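Local structure of SusD homolog (Bacteroides thetaiotaomicron VPI-5482, 3FDH) at residues A45-V53 against L451-P461; D299-N307 against T314-F322. The protein probably binds glycans at the outer membrane and passes them on for uptake, as SusD-like lipoproteins do. All blocks are in the same frame, centred on the assembly; numbering follows the deposited sequence.

Followed from the N terminus, the chain leaves helix 40-48, turns through Glu50 and runs into strand 52-54; some 400 residues later 451-461 returns to this turn, so contact 1 closes a very long loop. Contact 2 lies within that loop and is itself local: 299-307 doubles back on 314-322 across a six-residue connection. The two do not cross. Their centres are about 17 Å apart, yet they meet directly, with Glu52 OE2 2.7 Å from Ser320 OG in a probable hydrogen bond, and Asn307 packing against Glu50, Val53 and Thr452. Together they join the end of helix 40-48, strands 52-54 and 319-320, and the loops 299-307 and 451-461.

Contact 1 of 2, residues A45-V53 against L451-P461; sequences ASSYIEYEV and LTNPNNSSKFP
A Schellman motif ends helix 40-48 here, and its C-prime residue, Glu50, reaches across to the loop 451-461. Glu50 N returns to Ser47 O and Tyr51 N to Ser46 O, and Glu50, with positive phi, directs its side chain toward that loop. The chain is extended beyond CG (chi2 -176°), which carries the carboxylate to two successive backbone amides. Thr452 N meets OE1 of Glu50 at 2.9 Å in an almost straight bond, 174° at the hydrogen, while Asn453 N meets OE2 of Glu50 at 2.8 Å; both approach on the syn side, a little out of the carboxylate plane. The buried carboxylate is thus gripped by two amides and, at OE1, the Ser266 hydroxyl, which would probably stabilise its negative charge. Along the aliphatic part of Glu50, CD2 of Leu451 packs on CB and CG and touches Ile49 O.

At Tyr48, Pro461 points CG at the centre of one ring face, 3.4 Å from the centroid of the Tyr48 ring and 5° off the normal, a CH-pi contact. The edge of the Phe460 ring is turned to Tyr48 O, with CE1 3.7 Å from that oxygen. In the loop itself, OD1 of Asn453 accepts from both N and ND2 of Asn455, bracing the type I turn from Asn453 to Asn456. Between the segments, one water links Ser47 O to Asn453 ND2. A second accepts from ND2 of Asn456, whose OD1 is held by Arg65, and has two acceptors within reach, Tyr48 O at 2.7 Å and Glu50 OE2 at 2.8 Å.

Contact 2 of 2, residues D299-N307 against T314-F322; sequences DPSLVPAPN and TSKYGISAF
Tyr317 is the bump of this contact, its ring lodged along the run from Val303 to Pro306, which is extended from Pro304 on. The methyl of Ala305 presses on one ring face, CB standing 3.9 Å from the centroid of Tyr317 in a CH-pi contact, while CD of Lys316 packs on the opposite face, toward the rim. Val303 O lies in the ring plane at the edge, 3.3 Å from CD1 of Tyr317. Farther out, the ring of Pro306 crosses the tyrosine at about a right angle, CD of Pro306 coming 3.8 Å from CE1 of Tyr317. With CG anti to the carbonyl carbon (chi1 -57°), Tyr317 swings its ring beside its own backbone N and over Ala305, and the hydroxyl goes on to bond Asp311 N in the connecting loop. An alanine in place of Tyr317 would probably leave a gap between Ala305 and Lys316 and strip Asp311 N of its hydroxyl partner.

The second fit is a hollow made by a missing side chain. Gly318, just before strand 319-320 of the two-stranded antiparallel sheet with 283-284, brings its CA within 3.0 Å of Leu302 O, so close that a beta carbon would collide with that oxygen. Its N donates to Val303 O at 2.9 Å, coming from above the carbonyl plane.

Val303 supplies a second bump: chi1 of -169° sets CG1 opposite the backbone N, where it rests on Lys316 O, 3.3 Å away, and also meets CD1 of Tyr317. Leu302 contributes CD1, which rests 4.1 Å from Ile319 N.

Contact 1 of 2, residues A45-V53 against L451-P461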
ATOM      1  N   ALA A  45       0.407   8.845   1.973  1.00 28.52           N
ATOM      2  CA  ALA A  45       0.698   8.412   0.605  1.00 27.41           C
ATOM      3  C   ALA A  45      -0.422   8.782  -0.351  1.00 28.72           C
ATOM      4  O   ALA A  45      -0.208   9.207  -1.496  1.00 29.88           O
ATOM      5  CB  ALA A  45       0.965   6.889   0.576  1.00 26.45           C
ATOM      6  N   SER A  46      -1.643   8.620   0.123  1.00 30.50           N
ATOM      7  CA  SER A  46      -2.828   8.926  -0.682  1.00 29.35           C
ATOM      8  C   SER A  46      -2.785  10.337  -1.219  1.00 29.46           C
ATOM      9  O   SER A  46      -3.117  10.603  -2.374  1.00 29.60           O
ATOM     10  CB  SER A  46      -4.123   8.743   0.119  1.00 31.57           C
ATOM     11  OG  SER A  46      -4.316   7.425   0.552  1.00 28.23           O
ATOM     12  N   SER A  47      -2.319  11.237  -0.362  1.00 28.67           N
ATOM     13  CA  SER A  47      -2.170  12.631  -0.734  1.00 28.36           C
ATOM     14  C   SER A  47      -0.941  12.802  -1.646  1.00 28.39           C
ATOM     15  O   SER A  47      -0.991  13.406  -2.693  1.00 30.19           O
ATOM     16  CB  SER A  47      -1.961  13.521   0.503  1.00 29.33           C
ATOM     17  OG  SER A  47      -1.527  14.806   0.134  1.00 29.09           O
ATOM     18  N   TYR A  48       0.179  12.220  -1.256  1.00 29.28           N
ATOM     19  CA  TYR A  48       1.401  12.459  -2.019  1.00 28.55           C
ATOM     20  C   TYR A  48       1.292  12.058  -3.497  1.00 28.46           C
ATOM     21  O   TYR A  48       1.792  12.782  -4.367  1.00 30.30           O
ATOM     22  CB  TYR A  48       2.620  11.845  -1.355  1.00 28.31           C
ATOM     23  CG  TYR A  48       2.906  12.291   0.045  1.00 30.93           C
ATOM     24  CD1 TYR A  48       2.519  13.540   0.497  1.00 28.84           C
ATOM     25  CD2 TYR A  48       3.700  11.514   0.880  1.00 29.77           C
ATOM     26  CE1 TYR A  48       2.861  13.963   1.757  1.00 28.05           C
ATOM     27  CE2 TYR A  48       4.028  11.928   2.141  1.00 30.39           C
ATOM     28  CZ  TYR A  48       3.629  13.175   2.571  1.00 32.62           C
ATOM     29  OH  TYR A  48       3.986  13.642   3.838  1.00 26.32           O
ATOM     30  N   ILE A  49       0.646  10.931  -3.786  1.00 29.14           N
ATOM     31  CA  ILE A  49       0.486  10.434  -5.173  1.00 28.76           C
ATOM     32  C   ILE A  49      -0.908  10.647  -5.737  1.00 28.40           C
ATOM     33  O   ILE A  49      -1.342  10.050  -6.717  1.00 31.47           O
ATOM     34  CB  ILE A  49       1.067   9.018  -5.418  1.00 30.06           C
ATOM     35  CG1 ILE A  49       0.638   8.009  -4.370  1.00 30.66           C
ATOM     36  CG2 ILE A  49       2.606   9.151  -5.382  1.00 25.52           C
ATOM     37  CD1 ILE A  49      -0.799   7.719  -4.332  1.00 28.04           C
ATOM     38  N   GLU A  50      -1.607  11.524  -5.030  1.00 28.58           N
ATOM     39  CA  GLU A  50      -2.841  12.127  -5.520  1.00 26.93           C
ATOM     40  C   GLU A  50      -4.031  11.243  -5.792  1.00 28.32           C
ATOM     41  O   GLU A  50      -4.845  11.504  -6.687  1.00 28.04           O
ATOM     42  CB  GLU A  50      -2.527  13.053  -6.704  1.00 26.84           C
ATOM     43  CG  GLU A  50      -1.545  14.192  -6.337  1.00 26.81           C
ATOM     44  CD  GLU A  50      -1.282  15.183  -7.445  1.00 29.92           C
ATOM     45  OE1 GLU A  50      -1.920  15.131  -8.508  1.00 31.46           O
ATOM     46  OE2 GLU A  50      -0.381  16.023  -7.252  1.00 28.57           O
ATOM     47  N   TYR A  51      -4.155  10.222  -4.959  1.00 28.20           N
ATOM     48  CA  TYR A  51      -5.383   9.377  -4.946  1.00 26.24           C
ATOM     49  C   TYR A  51      -6.530  10.132  -4.246  1.00 25.94           C
ATOM     50  O   TYR A  51      -7.749   9.922  -4.488  1.00 30.47           O
ATOM     51  CB  TYR A  51      -5.126   8.130  -4.141  1.00 25.73           C
ATOM     52  CG  TYR A  51      -4.465   6.994  -4.876  1.00 28.81           C
ATOM     53  CD1 TYR A  51      -4.535   6.893  -6.282  1.00 25.59           C
ATOM     54  CD2 TYR A  51      -3.838   5.959  -4.167  1.00 28.68           C
ATOM     55  CE1 TYR A  51      -3.974   5.801  -6.952  1.00 29.04           C
ATOM     56  CE2 TYR A  51      -3.280   4.881  -4.818  1.00 28.28           C
ATOM     57  CZ  TYR A  51      -3.372   4.770  -6.193  1.00 25.01           C
ATOM     58  OH  TYR A  51      -2.792   3.676  -6.809  1.00 25.79           O
ATOM     59  N   GLU A  52      -6.087  10.993  -3.342  1.00 28.50           N
ATOM     60  CA  GLU A  52      -6.923  11.856  -2.511  1.00 26.99           C
ATOM     61  C   GLU A  52      -6.254  13.152  -2.262  1.00 28.18           C
ATOM     62  O   GLU A  52      -5.029  13.272  -2.414  1.00 27.25           O
ATOM     63  CB  GLU A  52      -7.275  11.197  -1.151  1.00 29.17           C
ATOM     64  CG  GLU A  52      -7.901   9.792  -1.221  1.00 28.74           C
ATOM     65  CD  GLU A  52      -9.279   9.676  -1.825  1.00 32.82           C
ATOM     66  OE1 GLU A  52      -9.990  10.699  -1.954  1.00 33.92           O
ATOM     67  OE2 GLU A  52      -9.684   8.515  -2.117  1.00 29.88           O
ATOM     68  N   VAL A  53      -7.068  14.092  -1.801  1.00 28.63           N
ATOM     69  CA  VAL A  53      -6.587  15.424  -1.429  1.00 28.39           C
ATOM     70  C   VAL A  53      -6.787  15.648   0.049  1.00 28.47           C
ATOM     71  O   VAL A  53      -7.852  15.411   0.609  1.00 28.05           O
ATOM     72  CB  VAL A  53      -7.287  16.548  -2.247  1.00 29.18           C
ATOM     73  CG1 VAL A  53      -6.712  17.914  -1.905  1.00 25.77           C
ATOM     74  CG2 VAL A  53      -7.134  16.287  -3.750  1.00 29.93           C
ATOM     75  N   LEU A 451       1.392  13.934 -11.757  1.00 31.35           N
ATOM     76  CA  LEU A 451       0.939  14.585 -10.511  1.00 29.90           C
ATOM     77  C   LEU A 451       0.822  16.055 -10.782  1.00 31.03           C
ATOM     78  O   LEU A 451       1.663  16.613 -11.462  1.00 33.47           O
ATOM     79  CB  LEU A 451       1.930  14.345  -9.366  1.00 29.91           C
ATOM     80  CG  LEU A 451       2.110  12.856  -9.042  1.00 30.20           C
ATOM     81  CD1 LEU A 451       3.044  12.775  -7.829  1.00 31.29           C
ATOM     82  CD2 LEU A 451       0.775  12.206  -8.796  1.00 30.39           C
ATOM     83  N   THR A 452      -0.200  16.703 -10.246  1.00 29.42           N
ATOM     84  CA  THR A 452      -0.424  18.128 -10.536  1.00 29.85           C
ATOM     85  C   THR A 452      -0.151  19.105  -9.390  1.00 30.58           C
ATOM     86  O   THR A 452      -0.166  20.304  -9.582  1.00 29.86           O
ATOM     87  CB  THR A 452      -1.836  18.338 -11.109  1.00 31.57           C
ATOM     88  OG1 THR A 452      -2.829  18.082 -10.119  1.00 32.22           O
ATOM     89  CG2 THR A 452      -2.046  17.405 -12.284  1.00 32.31           C
ATOM     90  N   ASN A 453       0.135  18.594  -8.194  1.00 30.01           N
ATOM     91  CA  ASN A 453       0.414  19.481  -7.055  1.00 30.80           C
ATOM     92  C   ASN A 453       1.532  20.490  -7.406  1.00 31.34           C
ATOM     93  O   ASN A 453       2.653  20.086  -7.663  1.00 33.79           O
ATOM     94  CB  ASN A 453       0.806  18.623  -5.835  1.00 30.78           C
ATOM     95  CG  ASN A 453       0.831  19.403  -4.549  1.00 32.10           C
ATOM     96  OD1 ASN A 453       1.255  20.564  -4.510  1.00 30.21           O
ATOM     97  ND2 ASN A 453       0.464  18.724  -3.450  1.00 29.09           N
ATOM     98  N   PRO A 454       1.264  21.809  -7.348  1.00 29.43           N
ATOM     99  CA  PRO A 454       2.315  22.735  -7.775  1.00 32.25           C
ATOM    100  C   PRO A 454       3.470  22.795  -6.844  1.00 31.51           C
ATOM    101  O   PRO A 454       4.538  23.293  -7.195  1.00 32.47           O
ATOM    102  CB  PRO A 454       1.612  24.094  -7.751  1.00 32.46           C
ATOM    103  CG  PRO A 454       0.167  23.789  -7.727  1.00 34.90           C
ATOM    104  CD  PRO A 454       0.024  22.521  -7.011  1.00 30.33           C
ATOM    105  N   ASN A 455       3.255  22.263  -5.650  1.00 31.59           N
ATOM    106  CA  ASN A 455       4.281  22.335  -4.602  1.00 32.08           C
ATOM    107  C   ASN A 455       5.362  21.291  -4.798  1.00 32.62           C
ATOM    108  O   ASN A 455       6.398  21.267  -4.120  1.00 32.45           O
ATOM    109  CB  ASN A 455       3.642  22.183  -3.231  1.00 32.57           C
ATOM    110  CG  ASN A 455       2.684  23.311  -2.922  1.00 33.53           C
ATOM    111  OD1 ASN A 455       3.105  24.439  -2.702  1.00 37.11           O
ATOM    112  ND2 ASN A 455       1.380  22.994  -2.864  1.00 30.19           N
ATOM    113  N   ASN A 456       5.120  20.445  -5.769  1.00 31.70           N
ATOM    114  CA  ASN A 456       6.054  19.358  -6.079  1.00 31.82           C
ATOM    115  C   ASN A 456       7.320  19.818  -6.805  1.00 34.44           C
ATOM    116  O   ASN A 456       8.220  19.009  -7.043  1.00 35.99           O
ATOM    117  CB  ASN A 456       5.354  18.294  -6.930  1.00 30.98           C
ATOM    118  CG  ASN A 456       4.495  17.386  -6.120  1.00 31.74           C
ATOM    119  OD1 ASN A 456       4.516  17.405  -4.889  1.00 31.94           O
ATOM    120  ND2 ASN A 456       3.762  16.552  -6.799  1.00 27.91           N
ATOM    121  N   SER A 457       7.379  21.113  -7.124  1.00 34.42           N
ATOM    122  CA  SER A 457       8.515  21.690  -7.837  1.00 35.56           C
ATOM    123  C   SER A 457       9.742  21.566  -6.955  1.00 35.01           C
ATOM    124  O   SER A 457      10.837  21.246  -7.410  1.00 36.72           O
ATOM    125  CB  SER A 457       8.269  23.155  -8.211  1.00 36.13           C
ATOM    126  OG  SER A 457       7.921  23.912  -7.060  1.00 42.85           O
ATOM    127  N   SER A 458       9.532  21.787  -5.660  1.00 33.16           N
ATOM    128  CA  SER A 458      10.602  21.637  -4.684  1.00 31.27           C
ATOM    129  C   SER A 458      10.211  20.847  -3.437  1.00 29.59           C
ATOM    130  O   SER A 458      11.071  20.545  -2.614  1.00 27.48           O
ATOM    131  CB  SER A 458      11.074  22.999  -4.226  1.00 29.76           C
ATOM    132  OG  SER A 458      10.024  23.671  -3.540  1.00 32.59           O
ATOM    133  N   LYS A 459       8.945  20.469  -3.318  1.00 28.55           N
ATOM    134  CA  LYS A 459       8.474  19.771  -2.129  1.00 29.87           C
ATOM    135  C   LYS A 459       7.726  18.468  -2.314  1.00 28.67           C
ATOM    136  O   LYS A 459       6.761  18.186  -1.607  1.00 30.46           O
ATOM    137  CB  LYS A 459       7.651  20.700  -1.241  1.00 30.64           C
ATOM    138  CG  LYS A 459       8.581  21.670  -0.517  1.00 35.08           C
ATOM    139  CD  LYS A 459       7.804  22.605   0.310  1.00 39.69           C
ATOM    140  CE  LYS A 459       8.688  23.238   1.285  1.00 45.14           C
ATOM    141  NZ  LYS A 459       7.827  24.136   2.093  1.00 54.45           N
ATOM    142  N   PHE A 460       8.186  17.671  -3.270  1.00 27.46           N
ATOM    143  CA  PHE A 460       7.677  16.320  -3.403  1.00 28.51           C
ATOM    144  C   PHE A 460       8.450  15.431  -2.439  1.00 28.47           C
ATOM    145  O   PHE A 460       9.667  15.324  -2.545  1.00 32.59           O
ATOM    146  CB  PHE A 460       7.853  15.750  -4.801  1.00 29.37           C
ATOM    147  CG  PHE A 460       7.352  14.362  -4.878  1.00 27.92           C
ATOM    148  CD1 PHE A 460       5.991  14.115  -4.858  1.00 29.71           C
ATOM    149  CD2 PHE A 460       8.229  13.293  -4.859  1.00 28.55           C
ATOM    150  CE1 PHE A 460       5.498  12.829  -4.830  1.00 32.14           C
ATOM    151  CE2 PHE A 460       7.754  12.020  -4.883  1.00 28.99           C
ATOM    152  CZ  PHE A 460       6.377  11.772  -4.855  1.00 31.27           C
ATOM    153  N   PRO A 461       7.767  14.805  -1.462  1.00 29.07           N
ATOM    154  CA  PRO A 461       8.534  14.006  -0.529  1.00 29.05           C
ATOM    155  C   PRO A 461       9.029  12.684  -1.070  1.00 29.94           C
ATOM    156  O   PRO A 461       8.256  11.815  -1.468  1.00 29.03           O
ATOM    157  CB  PRO A 461       7.558  13.756   0.616  1.00 29.84           C
ATOM    158  CG  PRO A 461       6.201  13.878  -0.002  1.00 31.17           C
ATOM    159  CD  PRO A 461       6.317  14.675  -1.260  1.00 30.80           C
TER
HETATM  160  O   HOH W   1      -0.545  16.230  -2.772  1.00 23.77           O
HETATM  161  O   HOH W   2       1.554  15.225  -5.366  1.00 23.05           O

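Contact 2 of 2, residues D299-N307 against T314-F322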
ATOM      1  N   ASP A 299     -18.876  16.097 -13.155  1.00 30.18           N
ATOM      2  CA  ASP A 299     -20.072  16.781 -12.707  1.00 29.06           C
ATOM      3  C   ASP A 299     -19.632  17.881 -11.728  1.00 30.28           C
ATOM      4  O   ASP A 299     -18.980  17.609 -10.715  1.00 30.69           O
ATOM      5  CB  ASP A 299     -20.992  15.773 -12.016  1.00 28.89           C
ATOM      6  CG  ASP A 299     -22.313  16.361 -11.601  1.00 33.17           C
ATOM      7  OD1 ASP A 299     -22.399  17.532 -11.161  1.00 27.35           O
ATOM      8  OD2 ASP A 299     -23.284  15.600 -11.668  1.00 26.90           O
ATOM      9  N   PRO A 300     -19.980  19.143 -12.019  1.00 31.43           N
ATOM     10  CA  PRO A 300     -19.484  20.176 -11.109  1.00 30.74           C
ATOM     11  C   PRO A 300     -20.006  20.046  -9.697  1.00 30.11           C
ATOM     12  O   PRO A 300     -19.422  20.597  -8.779  1.00 30.46           O
ATOM     13  CB  PRO A 300     -19.968  21.488 -11.756  1.00 31.26           C
ATOM     14  CG  PRO A 300     -21.004  21.103 -12.712  1.00 33.91           C
ATOM     15  CD  PRO A 300     -20.626  19.731 -13.196  1.00 31.21           C
ATOM     16  N   SER A 301     -21.091  19.307  -9.512  1.00 29.83           N
ATOM     17  CA  SER A 301     -21.644  19.144  -8.153  1.00 29.99           C
ATOM     18  C   SER A 301     -20.773  18.276  -7.264  1.00 28.83           C
ATOM     19  O   SER A 301     -20.983  18.207  -6.054  1.00 28.30           O
ATOM     20  CB  SER A 301     -23.066  18.612  -8.161  1.00 29.81           C
ATOM     21  OG  SER A 301     -23.173  17.307  -8.669  1.00 32.65           O
ATOM     22  N   LEU A 302     -19.785  17.623  -7.857  1.00 29.41           N
ATOM     23  CA  LEU A 302     -18.856  16.812  -7.077  1.00 29.27           C
ATOM     24  C   LEU A 302     -17.971  17.682  -6.216  1.00 29.95           C
ATOM     25  O   LEU A 302     -17.540  17.301  -5.131  1.00 30.82           O
ATOM     26  CB  LEU A 302     -17.970  15.960  -7.992  1.00 29.96           C
ATOM     27  CG  LEU A 302     -16.845  15.171  -7.315  1.00 27.49           C
ATOM     28  CD1 LEU A 302     -17.427  14.189  -6.256  1.00 28.64           C
ATOM     29  CD2 LEU A 302     -16.021  14.446  -8.378  1.00 21.61           C
ATOM     30  N   VAL A 303     -17.708  18.875  -6.723  1.00 29.89           N
ATOM     31  CA  VAL A 303     -16.801  19.806  -6.059  1.00 28.91           C
ATOM     32  C   VAL A 303     -15.484  19.076  -5.692  1.00 31.02           C
ATOM     33  O   VAL A 303     -15.114  18.939  -4.509  1.00 28.99           O
ATOM     34  CB  VAL A 303     -17.449  20.481  -4.818  1.00 29.14           C
ATOM     35  CG1 VAL A 303     -16.555  21.647  -4.309  1.00 32.15           C
ATOM     36  CG2 VAL A 303     -18.865  20.983  -5.135  1.00 28.20           C
ATOM     37  N   PRO A 304     -14.754  18.600  -6.715  1.00 30.91           N
ATOM     38  CA  PRO A 304     -13.472  17.970  -6.382  1.00 29.85           C
ATOM     39  C   PRO A 304     -12.479  18.984  -5.859  1.00 29.66           C
ATOM     40  O   PRO A 304     -12.591  20.199  -6.098  1.00 28.88           O
ATOM     41  CB  PRO A 304     -13.023  17.352  -7.720  1.00 30.69           C
ATOM     42  CG  PRO A 304     -13.641  18.269  -8.773  1.00 27.71           C
ATOM     43  CD  PRO A 304     -14.951  18.754  -8.165  1.00 29.63           C
ATOM     44  N   ALA A 305     -11.530  18.466  -5.105  1.00 29.31           N
ATOM     45  CA  ALA A 305     -10.486  19.268  -4.487  1.00 29.98           C
ATOM     46  C   ALA A 305      -9.279  19.423  -5.430  1.00 29.29           C
ATOM     47  O   ALA A 305      -8.829  18.434  -6.057  1.00 28.58           O
ATOM     48  CB  ALA A 305     -10.070  18.658  -3.134  1.00 29.75           C
ATOM     49  N   PRO A 306      -8.762  20.654  -5.551  1.00 28.49           N
ATOM     50  CA  PRO A 306      -7.601  20.865  -6.388  1.00 30.58           C
ATOM     51  C   PRO A 306      -6.351  20.378  -5.686  1.00 30.61           C
ATOM     52  O   PRO A 306      -6.027  20.776  -4.554  1.00 30.67           O
ATOM     53  CB  PRO A 306      -7.541  22.378  -6.551  1.00 32.09           C
ATOM     54  CG  PRO A 306      -8.166  22.897  -5.322  1.00 31.91           C
ATOM     55  CD  PRO A 306      -9.229  21.922  -4.953  1.00 29.12           C
ATOM     56  N   ASN A 307      -5.632  19.509  -6.380  1.00 28.40           N
ATOM     57  CA  ASN A 307      -4.420  18.927  -5.794  1.00 27.52           C
ATOM     58  C   ASN A 307      -3.426  19.992  -5.446  1.00 27.85           C
ATOM     59  O   ASN A 307      -3.093  20.843  -6.259  1.00 29.50           O
ATOM     60  CB  ASN A 307      -3.774  17.925  -6.744  1.00 29.90           C
ATOM     61  CG  ASN A 307      -4.752  16.897  -7.223  1.00 28.30           C
ATOM     62  OD1 ASN A 307      -5.435  17.120  -8.234  1.00 33.38           O
ATOM     63  ND2 ASN A 307      -4.935  15.810  -6.430  1.00 28.41           N
ATOM     64  N   THR A 314     -13.787  20.576   5.910  1.00 29.19           N
ATOM     65  CA  THR A 314     -14.178  19.180   5.984  1.00 30.24           C
ATOM     66  C   THR A 314     -15.541  18.992   5.350  1.00 32.13           C
ATOM     67  O   THR A 314     -16.076  17.889   5.312  1.00 35.50           O
ATOM     68  CB  THR A 314     -14.227  18.639   7.430  1.00 29.53           C
ATOM     69  OG1 THR A 314     -15.135  19.433   8.204  1.00 27.27           O
ATOM     70  CG2 THR A 314     -12.822  18.651   8.073  1.00 27.59           C
ATOM     71  N   SER A 315     -16.086  20.086   4.842  1.00 31.79           N
ATOM     72  CA  SER A 315     -17.419  20.067   4.250  1.00 32.64           C
ATOM     73  C   SER A 315     -17.536  20.534   2.799  1.00 33.06           C
ATOM     74  O   SER A 315     -18.482  20.179   2.107  1.00 36.04           O
ATOM     75  CB  SER A 315     -18.375  20.914   5.097  1.00 34.21           C
ATOM     76  OG  SER A 315     -17.932  22.246   5.248  1.00 35.87           O
ATOM     77  N   LYS A 316     -16.569  21.286   2.318  1.00 30.84           N
ATOM     78  CA  LYS A 316     -16.672  21.855   0.965  1.00 29.75           C
ATOM     79  C   LYS A 316     -16.617  20.891  -0.226  1.00 28.97           C
ATOM     80  O   LYS A 316     -17.373  20.987  -1.215  1.00 28.42           O
ATOM     81  CB  LYS A 316     -15.591  22.894   0.771  1.00 30.66           C
ATOM     82  CG  LYS A 316     -15.619  23.575  -0.584  1.00 34.08           C
ATOM     83  CD  LYS A 316     -14.451  24.518  -0.730  1.00 38.71           C
ATOM     84  CE  LYS A 316     -14.423  25.203  -2.092  1.00 43.28           C
ATOM     85  NZ  LYS A 316     -15.674  25.975  -2.375  1.00 49.82           N
ATOM     86  N   TYR A 317     -15.670  19.991  -0.146  1.00 28.55           N
ATOM     87  CA  TYR A 317     -15.351  19.090  -1.264  1.00 28.53           C
ATOM     88  C   TYR A 317     -15.979  17.721  -1.189  1.00 27.53           C
ATOM     89  O   TYR A 317     -16.178  17.130  -0.129  1.00 27.89           O
ATOM     90  CB  TYR A 317     -13.825  18.921  -1.388  1.00 29.51           C
ATOM     91  CG  TYR A 317     -13.075  20.225  -1.569  1.00 24.97           C
ATOM     92  CD1 TYR A 317     -13.095  20.889  -2.801  1.00 28.05           C
ATOM     93  CD2 TYR A 317     -12.386  20.830  -0.502  1.00 28.52           C
ATOM     94  CE1 TYR A 317     -12.448  22.082  -2.973  1.00 26.29           C
ATOM     95  CE2 TYR A 317     -11.733  22.049  -0.676  1.00 28.23           C
ATOM     96  CZ  TYR A 317     -11.763  22.664  -1.919  1.00 27.76           C
ATOM     97  OH  TYR A 317     -11.137  23.884  -2.115  1.00 28.64           O
ATOM     98  N   GLY A 318     -16.241  17.240  -2.382  1.00 27.27           N
ATOM     99  CA  GLY A 318     -16.744  15.906  -2.626  1.00 28.28           C
ATOM    100  C   GLY A 318     -15.679  14.910  -2.248  1.00 29.64           C
ATOM    101  O   GLY A 318     -14.569  15.279  -1.852  1.00 30.45           O
ATOM    102  N   ILE A 319     -16.011  13.637  -2.408  1.00 29.18           N
ATOM    103  CA  ILE A 319     -15.147  12.582  -1.934  1.00 29.31           C
ATOM    104  C   ILE A 319     -15.144  11.361  -2.822  1.00 28.00           C
ATOM    105  O   ILE A 319     -15.990  11.215  -3.661  1.00 29.18           O
ATOM    106  CB  ILE A 319     -15.630  12.086  -0.529  1.00 28.48           C
ATOM    107  CG1 ILE A 319     -17.116  11.704  -0.593  1.00 28.49           C
ATOM    108  CG2 ILE A 319     -15.324  13.148   0.586  1.00 25.13           C
ATOM    109  CD1 ILE A 319     -17.712  10.984   0.608  1.00 27.17           C
ATOM    110  N   SER A 320     -14.133  10.505  -2.623  1.00 28.43           N
ATOM    111  CA  SER A 320     -14.159   9.189  -3.244  1.00 28.77           C
ATOM    112  C   SER A 320     -15.142   8.320  -2.435  1.00 28.39           C
ATOM    113  O   SER A 320     -15.293   8.488  -1.226  1.00 28.38           O
ATOM    114  CB  SER A 320     -12.781   8.522  -3.294  1.00 30.03           C
ATOM    115  OG  SER A 320     -12.331   8.115  -2.004  1.00 31.41           O
ATOM    116  N   ALA A 321     -15.778   7.374  -3.108  1.00 27.39           N
ATOM    117  CA  ALA A 321     -16.724   6.441  -2.469  1.00 28.12           C
ATOM    118  C   ALA A 321     -16.025   5.625  -1.365  1.00 29.02           C
ATOM    119  O   ALA A 321     -16.615   5.188  -0.364  1.00 28.94           O
ATOM    120  CB  ALA A 321     -17.327   5.496  -3.539  1.00 27.34           C
ATOM    121  N   PHE A 322     -14.726   5.510  -1.565  1.00 28.44           N
ATOM    122  CA  PHE A 322     -13.853   4.653  -0.746  1.00 29.64           C
ATOM    123  C   PHE A 322     -13.764   5.038   0.742  1.00 30.52           C
ATOM    124  O   PHE A 322     -13.522   4.191   1.603  1.00 28.13           O
ATOM    125  CB  PHE A 322     -12.449   4.583  -1.346  1.00 30.00           C
ATOM    126  CG  PHE A 322     -12.427   3.976  -2.717  1.00 28.50           C
ATOM    127  CD1 PHE A 322     -12.779   2.649  -2.898  1.00 27.82           C
ATOM    128  CD2 PHE A 322     -12.139   4.767  -3.827  1.00 30.13           C
ATOM    129  CE1 PHE A 322     -12.774   2.104  -4.152  1.00 25.60           C
ATOM    130  CE2 PHE A 322     -12.147   4.244  -5.080  1.00 29.22           C
ATOM    131  CZ  PHE A 322     -12.474   2.895  -5.256  1.00 19.76           C
TER